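Local coordinates for SWI/SNF-related matrix-associated actin-dependent regulator of chromatin subfamily A-like protein 1 (Mus musculus, PDB 4O66) that probably uses ATP hydrolysis to remodel DNA during replication and repair, with this HARP domain recognising the structure of its nucleic-acid substrate, at residues A[21-26]-A[46-51]. Residues are numbered along the deposited sequence; the frame is centred on the assembly and turned at random.
Sequences RFRVKI and SFTKTW. With SO4 (sulfate ion), chain E.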
ATOM      1  N   ARG A  21      15.338  17.661   1.077  1.00 15.52           N
ATOM      2  CA  ARG A  21      15.637  16.242   0.928  1.00 12.28           C
ATOM      3  C   ARG A  21      14.505  15.648   0.117  1.00 16.74           C
ATOM      4  O   ARG A  21      13.514  16.335  -0.159  1.00 18.02           O
ATOM      5  CB  ARG A  21      15.797  15.524   2.283  1.00 11.06           C
ATOM      6  CG  ARG A  21      16.891  16.065   3.130  1.00 12.59           C
ATOM      7  CD  ARG A  21      17.147  15.226   4.331  1.00 13.07           C
ATOM      8  NE  ARG A  21      17.659  13.889   4.030  1.00 12.61           N
ATOM      9  CZ  ARG A  21      18.946  13.599   3.848  1.00 11.28           C
ATOM     10  NH1 ARG A  21      19.863  14.535   3.912  1.00 12.67           N
ATOM     11  NH2 ARG A  21      19.321  12.366   3.608  1.00 17.51           N
ATOM     12  N   PHE A  22      14.637  14.382  -0.271  1.00 13.68           N
ATOM     13  CA  PHE A  22      13.555  13.691  -0.952  1.00 10.74           C
ATOM     14  C   PHE A  22      13.585  12.232  -0.556  1.00 11.45           C
ATOM     15  O   PHE A  22      14.639  11.740  -0.167  1.00 14.82           O
ATOM     16  CB  PHE A  22      13.659  13.853  -2.485  1.00 10.87           C
ATOM     17  CG  PHE A  22      14.810  13.100  -3.122  1.00 14.10           C
ATOM     18  CD1 PHE A  22      16.072  13.679  -3.236  1.00  8.94           C
ATOM     19  CD2 PHE A  22      14.611  11.829  -3.654  1.00 18.44           C
ATOM     20  CE1 PHE A  22      17.096  12.990  -3.824  1.00 10.27           C
ATOM     21  CE2 PHE A  22      15.648  11.131  -4.234  1.00  9.42           C
ATOM     22  CZ  PHE A  22      16.886  11.722  -4.331  1.00 13.36           C
ATOM     23  N   ARG A  23      12.432  11.557  -0.663  1.00 16.40           N
ATOM     24  CA  ARG A  23      12.275  10.129  -0.372  1.00 13.42           C
ATOM     25  C   ARG A  23      11.998   9.360  -1.647  1.00 12.11           C
ATOM     26  O   ARG A  23      11.443   9.910  -2.591  1.00 15.41           O
ATOM     27  CB  ARG A  23      11.145   9.904   0.611  1.00 17.85           C
ATOM     28  CG  ARG A  23      11.299  10.557   1.990  1.00 28.68           C
ATOM     29  CD  ARG A  23       9.985  10.423   2.753  1.00 30.53           C
ATOM     30  NE  ARG A  23       9.929  11.250   3.967  1.00 64.14           N
ATOM     31  CZ  ARG A  23       8.817  11.500   4.670  1.00 68.49           C
ATOM     32  NH1 ARG A  23       7.637  11.005   4.288  1.00 50.23           N
ATOM     33  NH2 ARG A  23       8.876  12.261   5.763  1.00 55.21           N
ATOM     34  N   VAL A  24      12.373   8.087  -1.702  1.00 10.12           N
ATOM     35  CA  VAL A  24      11.998   7.280  -2.855  1.00  9.40           C
ATOM     36  C   VAL A  24      10.951   6.268  -2.403  1.00 15.01           C
ATOM     37  O   VAL A  24      11.192   5.524  -1.481  1.00 13.42           O
ATOM     38  CB  VAL A  24      13.178   6.558  -3.481  1.00  9.59           C
ATOM     39  CG1 VAL A  24      12.718   5.688  -4.637  1.00 10.39           C
ATOM     40  CG2 VAL A  24      14.215   7.557  -3.940  1.00 13.98           C
ATOM     41  N   LYS A  25       9.784   6.281  -3.052  1.00 19.61           N
ATOM     42  CA  LYS A  25       8.638   5.433  -2.689  1.00 16.56           C
ATOM     43  C   LYS A  25       8.311   4.491  -3.817  1.00 24.51           C
ATOM     44  O   LYS A  25       8.154   4.950  -4.944  1.00 21.88           O
ATOM     45  CB  LYS A  25       7.410   6.286  -2.388  1.00 18.74           C
ATOM     46  CG  LYS A  25       7.589   7.288  -1.231  1.00 20.52           C
ATOM     47  CD  LYS A  25       8.032   6.582   0.073  1.00 26.80           C
ATOM     48  CE  LYS A  25       6.916   5.726   0.652  1.00 27.98           C
ATOM     49  NZ  LYS A  25       5.930   6.653   1.228  1.00 28.25           N
ATOM     50  N   ILE A  26       8.185   3.190  -3.539  1.00 16.34           N
ATOM     51  CA  ILE A  26       7.815   2.245  -4.605  1.00 20.34           C
ATOM     52  C   ILE A  26       6.294   2.072  -4.724  1.00 18.24           C
ATOM     53  O   ILE A  26       5.600   1.922  -3.736  1.00 21.04           O
ATOM     54  CB  ILE A  26       8.474   0.869  -4.401  1.00 20.79           C
ATOM     55  CG1 ILE A  26       9.995   1.017  -4.400  1.00 20.67           C
ATOM     56  CG2 ILE A  26       8.075  -0.079  -5.482  1.00 17.86           C
ATOM     57  CD1 ILE A  26      10.537   1.886  -5.494  1.00 16.81           C
ATOM     58  N   SER A  46      -1.892  11.145  -0.003  1.00 12.60           N
ATOM     59  CA  SER A  46      -1.459  11.516  -1.353  1.00 22.31           C
ATOM     60  C   SER A  46      -0.120  12.252  -1.379  1.00 14.77           C
ATOM     61  O   SER A  46       0.515  12.323  -2.421  1.00 20.59           O
ATOM     62  CB  SER A  46      -2.518  12.377  -2.039  1.00 29.08           C
ATOM     63  OG  SER A  46      -2.623  13.632  -1.390  1.00 26.83           O
ATOM     64  N   PHE A  47       0.299  12.796  -0.235  1.00 10.83           N
ATOM     65  CA  PHE A  47       1.642  13.359  -0.100  1.00 13.73           C
ATOM     66  C   PHE A  47       2.703  12.249  -0.038  1.00  9.35           C
ATOM     67  O   PHE A  47       3.610  12.255  -0.820  1.00 19.42           O
ATOM     68  CB  PHE A  47       1.754  14.266   1.129  1.00 15.66           C
ATOM     69  CG  PHE A  47       3.107  14.910   1.278  1.00 15.90           C
ATOM     70  CD1 PHE A  47       3.586  15.792   0.316  1.00 19.46           C
ATOM     71  CD2 PHE A  47       3.914  14.598   2.345  1.00 16.62           C
ATOM     72  CE1 PHE A  47       4.863  16.360   0.412  1.00 19.29           C
ATOM     73  CE2 PHE A  47       5.173  15.142   2.453  1.00 16.38           C
ATOM     74  CZ  PHE A  47       5.652  16.045   1.474  1.00 14.47           C
ATOM     75  N   THR A  48       2.564  11.277   0.862  1.00 14.95           N
ATOM     76  CA  THR A  48       3.561  10.222   0.964  1.00 10.97           C
ATOM     77  C   THR A  48       3.365   9.063   0.012  1.00  9.02           C
ATOM     78  O   THR A  48       4.243   8.221  -0.102  1.00 15.63           O
ATOM     79  CB  THR A  48       3.636   9.668   2.373  1.00 19.39           C
ATOM     80  OG1 THR A  48       2.418   8.985   2.699  1.00 14.34           O
ATOM     81  CG2 THR A  48       3.838  10.813   3.349  1.00 22.05           C
ATOM     82  N   LYS A  49       2.240   9.053  -0.685  1.00  9.24           N
ATOM     83  CA  LYS A  49       1.889   7.967  -1.608  1.00 16.73           C
ATOM     84  C   LYS A  49       1.759   6.596  -0.894  1.00 15.81           C
ATOM     85  O   LYS A  49       2.094   5.541  -1.457  1.00 18.07           O
ATOM     86  CB  LYS A  49       2.902   7.862  -2.731  1.00 14.74           C
ATOM     87  CG  LYS A  49       3.198   9.171  -3.471  1.00 15.42           C
ATOM     88  CD  LYS A  49       1.989   9.874  -3.953  1.00 15.55           C
ATOM     89  CE  LYS A  49       2.447  11.103  -4.780  1.00 24.82           C
ATOM     90  NZ  LYS A  49       1.426  12.157  -4.741  1.00 11.98           N
ATOM     91  N   THR A  50       1.277   6.639   0.347  1.00 12.20           N
ATOM     92  CA  THR A  50       1.182   5.433   1.191  1.00 12.97           C
ATOM     93  C   THR A  50      -0.234   5.208   1.699  1.00 10.15           C
ATOM     94  O   THR A  50      -0.884   6.159   2.087  1.00 13.11           O
ATOM     95  CB  THR A  50       2.120   5.527   2.411  1.00 15.67           C
ATOM     96  OG1 THR A  50       3.479   5.571   1.971  1.00 14.59           O
ATOM     97  CG2 THR A  50       1.987   4.300   3.318  1.00  9.87           C
ATOM     98  N   TRP A  51      -0.657   3.941   1.747  1.00 10.24           N
ATOM     99  CA  TRP A  51      -1.967   3.536   2.278  1.00 12.46           C
ATOM    100  C   TRP A  51      -1.856   3.071   3.716  1.00  8.18           C
ATOM    101  O   TRP A  51      -0.932   2.351   4.066  1.00 14.40           O
ATOM    102  CB  TRP A  51      -2.552   2.407   1.446  1.00  7.71           C
ATOM    103  CG  TRP A  51      -3.081   2.824   0.073  1.00 11.66           C
ATOM    104  CD1 TRP A  51      -2.386   2.896  -1.083  1.00 16.82           C
ATOM    105  CD2 TRP A  51      -4.427   3.153  -0.254  1.00 19.35           C
ATOM    106  NE1 TRP A  51      -3.200   3.265  -2.114  1.00 12.04           N
ATOM    107  CE2 TRP A  51      -4.463   3.441  -1.631  1.00 17.29           C
ATOM    108  CE3 TRP A  51      -5.599   3.257   0.487  1.00 12.56           C
ATOM    109  CZ2 TRP A  51      -5.619   3.800  -2.282  1.00 18.03           C
ATOM    110  CZ3 TRP A  51      -6.746   3.619  -0.156  1.00 20.23           C
ATOM    111  CH2 TRP A  51      -6.754   3.887  -1.534  1.00 23.85           C
TER
HETATM  112  S   SO4 E 301       5.488   6.640   5.035  1.00 37.91           S
HETATM  113  O1  SO4 E 301       6.135   7.693   5.822  1.00 27.06           O
HETATM  114  O2  SO4 E 301       4.039   6.869   5.047  1.00 25.77           O
HETATM  115  O3  SO4 E 301       6.021   6.688   3.673  1.00 34.42           O
HETATM  116  O4  SO4 E 301       5.770   5.315   5.593  1.00 32.56           O
HETATM  117  O   HOH W   1       4.022   4.655  -3.302  1.00 19.49           O
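The guanidinium of Arg23 meets the methyl CG2 of Thr48 at its edge, near the plane of the group, with NH1 3.9 Å from that carbon. A sulfate ion, probably from the crystallisation liquor, approaches the same guanidinium obliquely, its O1 3.9 Å from Arg23 NH1. Arg23 is extended from CG to NE and runs alongside Thr48, a length that suits a residue reaching from a strand across to a separate hairpin.

Lys25 makes both direct hydrogen bonds of the contact. Three successive bends of its chain, the last with chi4 at -73°, bring the amine to the turn. There Lys25 NZ donates to Thr48 O at 2.7 Å and to Thr50 OG1 at 2.8 Å. NZ lies 25° out of the plane of the Thr48 carbonyl, with a C=O...N angle of 145°. The sulfate O3 is placed 2.4 Å from Lys25 NZ, too short to be taken at face value; the protein supplies two acceptors in any case. Threonine suits position 50 because its hydroxyl meets the amine while CB and CG2 border the sulfate. Such a cationic, hydroxyl-lined surface is consistent with phosphate binding in a nucleic-acid-recognition domain.

A water bridges the backbones, donating to Ile26 O and to Lys49 O. Opposite Asp45 the hairpin takes up an extra residue, Lys49 with Thr50, in a G1 beta bulge, and Asp45 OD1 accepts a hydrogen bond from Thr48 N. The contact thus joins strand 21-26, paired antiparallel with 13-18, to the turn linking strands 43-45 and 50-52; beyond it, Trp51 packs against Phe36 of helix 30-38.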